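Local structure of peptidyl-prolyl cis-trans isomerase FKBP13, chloroplastic (Arabidopsis thaliana, 1U79) at residues A[68-71]-A[72-76]. The protein catalyses cis-trans isomerisation of peptide bonds preceding proline, supplying the major activity of this kind in the chloroplast thylakoid lumen and regulating accumulation of the Rieske protein. Numbering follows the deposited sequence.
Sequences KGWD and QGILG
Trp70 and Ile74, one turn apart on the short helix 68-75, send their side chains in a common direction into the protein core. CD1 of Ile74 approaches the indole obliquely, 3.8 Å from CE3 of Trp70. Ile74 reaches it because CG1 stands anti to its own carbonyl carbon (chi1 -63°) and the chain then extends to CD1. On the solvent side, Lys68 and Gln72 cross at an angle: NE2 of Gln72 comes tightly against the Lys68 chain, 3.2 Å from CE, with no hydrogen bond between the two ends. Long, flexible polar residues suit this outer face.

Four i to i+4 backbone bonds hold these pairs in place. Gln72 N meets Lys68 O at 2.8 Å in a nearly straight bond, 172° at the hydrogen. The bond from Gly73 N to Gly69 O, also 2.8 Å, is more bent at 132°, and its donor sits above the carbonyl plane. Gly73 fits because a side chain here would run into that carbonyl oxygen. Gly76 leaves the helix with positive phi, a conformation that glycine readily accepts.

Farther out, Phe121 and Tyr37 meet the Trp70 ring edge-to-face, while Ile123 on strand 119-128 touches both Trp70 and Ile74. Asp71 turns to the preceding loop, where OD1 accepts from Gly62 N and OD2 from Gly64 N; a carboxylate can thus receive two backbone amides at once. This helix packs across the curved antiparallel sheet of the FKBP fold. In FKBPs its tryptophan floors the active-site pocket, and Trp70, buried among aromatic rings, probably does the same here. The helix is amphipathic: Trp70 and Ile74 seat it on the sheet, Lys68 and Gln72 face outward, and the two amides held by Asp71 tie it to the loop before it.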
loop_
_atom_site.group_PDB
_atom_site.type_symbol
_atom_site.label_atom_id
_atom_site.label_comp_id
_atom_site.label_asym_id
_atom_site.label_seq_id
_atom_site.Cartn_x
_atom_site.Cartn_y
_atom_site.Cartn_z
ATOM N N LYS A 68 7.773 0.212 -3.014
ATOM C CA LYS A 68 8.229 -0.969 -2.292
ATOM C C LYS A 68 7.284 -1.362 -1.145
ATOM O O LYS A 68 7.066 -2.547 -0.877
ATOM C CB LYS A 68 9.647 -0.719 -1.769
ATOM C CG LYS A 68 10.463 -1.991 -1.606
ATOM C CD LYS A 68 11.942 -1.685 -1.432
ATOM C CE LYS A 68 12.767 -2.958 -1.499
ATOM N NZ LYS A 68 14.228 -2.693 -1.296
ATOM N N GLY A 69 6.722 -0.369 -0.468
ATOM C CA GLY A 69 5.803 -0.646 0.624
ATOM C C GLY A 69 4.579 -1.434 0.188
ATOM O O GLY A 69 4.006 -2.191 0.981
ATOM N N TRP A 70 4.159 -1.256 -1.066
ATOM C CA TRP A 70 2.998 -1.980 -1.573
ATOM C C TRP A 70 3.421 -3.404 -1.930
ATOM O O TRP A 70 2.727 -4.366 -1.606
ATOM C CB TRP A 70 2.402 -1.273 -2.796
ATOM C CG TRP A 70 1.248 -0.336 -2.476
ATOM C CD1 TRP A 70 1.201 0.621 -1.498
ATOM C CD2 TRP A 70 -0.007 -0.273 -3.159
ATOM N NE1 TRP A 70 -0.010 1.278 -1.534
ATOM C CE2 TRP A 70 -0.770 0.748 -2.546
ATOM C CE3 TRP A 70 -0.564 -0.984 -4.234
ATOM C CZ2 TRP A 70 -2.064 1.075 -2.973
ATOM C CZ3 TRP A 70 -1.845 -0.662 -4.659
ATOM C CH2 TRP A 70 -2.584 0.364 -4.027
ATOM N N ASP A 71 4.569 -3.545 -2.581
ATOM C CA ASP A 71 5.050 -4.875 -2.938
ATOM C C ASP A 71 5.250 -5.715 -1.682
ATOM O O ASP A 71 4.701 -6.820 -1.569
ATOM C CB ASP A 71 6.355 -4.797 -3.734
ATOM C CG ASP A 71 6.119 -4.600 -5.233
ATOM O OD1 ASP A 71 4.992 -4.831 -5.696
ATOM O OD2 ASP A 71 7.065 -4.232 -5.954
ATOM N N GLN A 72 6.007 -5.179 -0.729
ATOM C CA GLN A 72 6.271 -5.884 0.516
ATOM C C GLN A 72 5.015 -5.978 1.378
ATOM O O GLN A 72 4.764 -7.005 2.005
ATOM C CB GLN A 72 7.380 -5.186 1.315
ATOM C CG GLN A 72 8.671 -4.961 0.535
ATOM C CD GLN A 72 9.768 -4.330 1.386
ATOM O OE1 GLN A 72 9.524 -3.871 2.500
ATOM N NE2 GLN A 72 10.982 -4.299 0.853
ATOM N N GLY A 73 4.224 -4.909 1.385
ATOM C CA GLY A 73 3.018 -4.867 2.190
ATOM C C GLY A 73 1.891 -5.775 1.745
ATOM O O GLY A 73 1.031 -6.126 2.551
ATOM N N ILE A 74 1.884 -6.156 0.468
ATOM C CA ILE A 74 0.841 -7.024 -0.061
ATOM C C ILE A 74 1.348 -8.452 -0.273
ATOM O O ILE A 74 0.652 -9.424 0.006
ATOM C CB ILE A 74 0.320 -6.477 -1.407
ATOM C CG1 ILE A 74 -0.321 -5.109 -1.184
ATOM C CG2 ILE A 74 -0.677 -7.447 -2.030
ATOM C CD1 ILE A 74 -0.606 -4.353 -2.482
ATOM N N LEU A 75 2.576 -8.573 -0.751
ATOM C CA LEU A 75 3.158 -9.882 -1.013
ATOM C C LEU A 75 3.811 -10.450 0.241
ATOM O O LEU A 75 4.010 -11.662 0.361
ATOM C CB LEU A 75 4.206 -9.757 -2.122
ATOM C CG LEU A 75 4.507 -10.995 -2.961
ATOM C CD1 LEU A 75 3.234 -11.484 -3.640
ATOM C CD2 LEU A 75 5.555 -10.637 -4.007
ATOM N N GLY A 76 4.156 -9.569 1.172
ATOM C CA GLY A 76 4.800 -10.027 2.386
ATOM C C GLY A 76 6.288 -9.768 2.347
ATOM O O GLY A 76 6.864 -9.561 1.276
#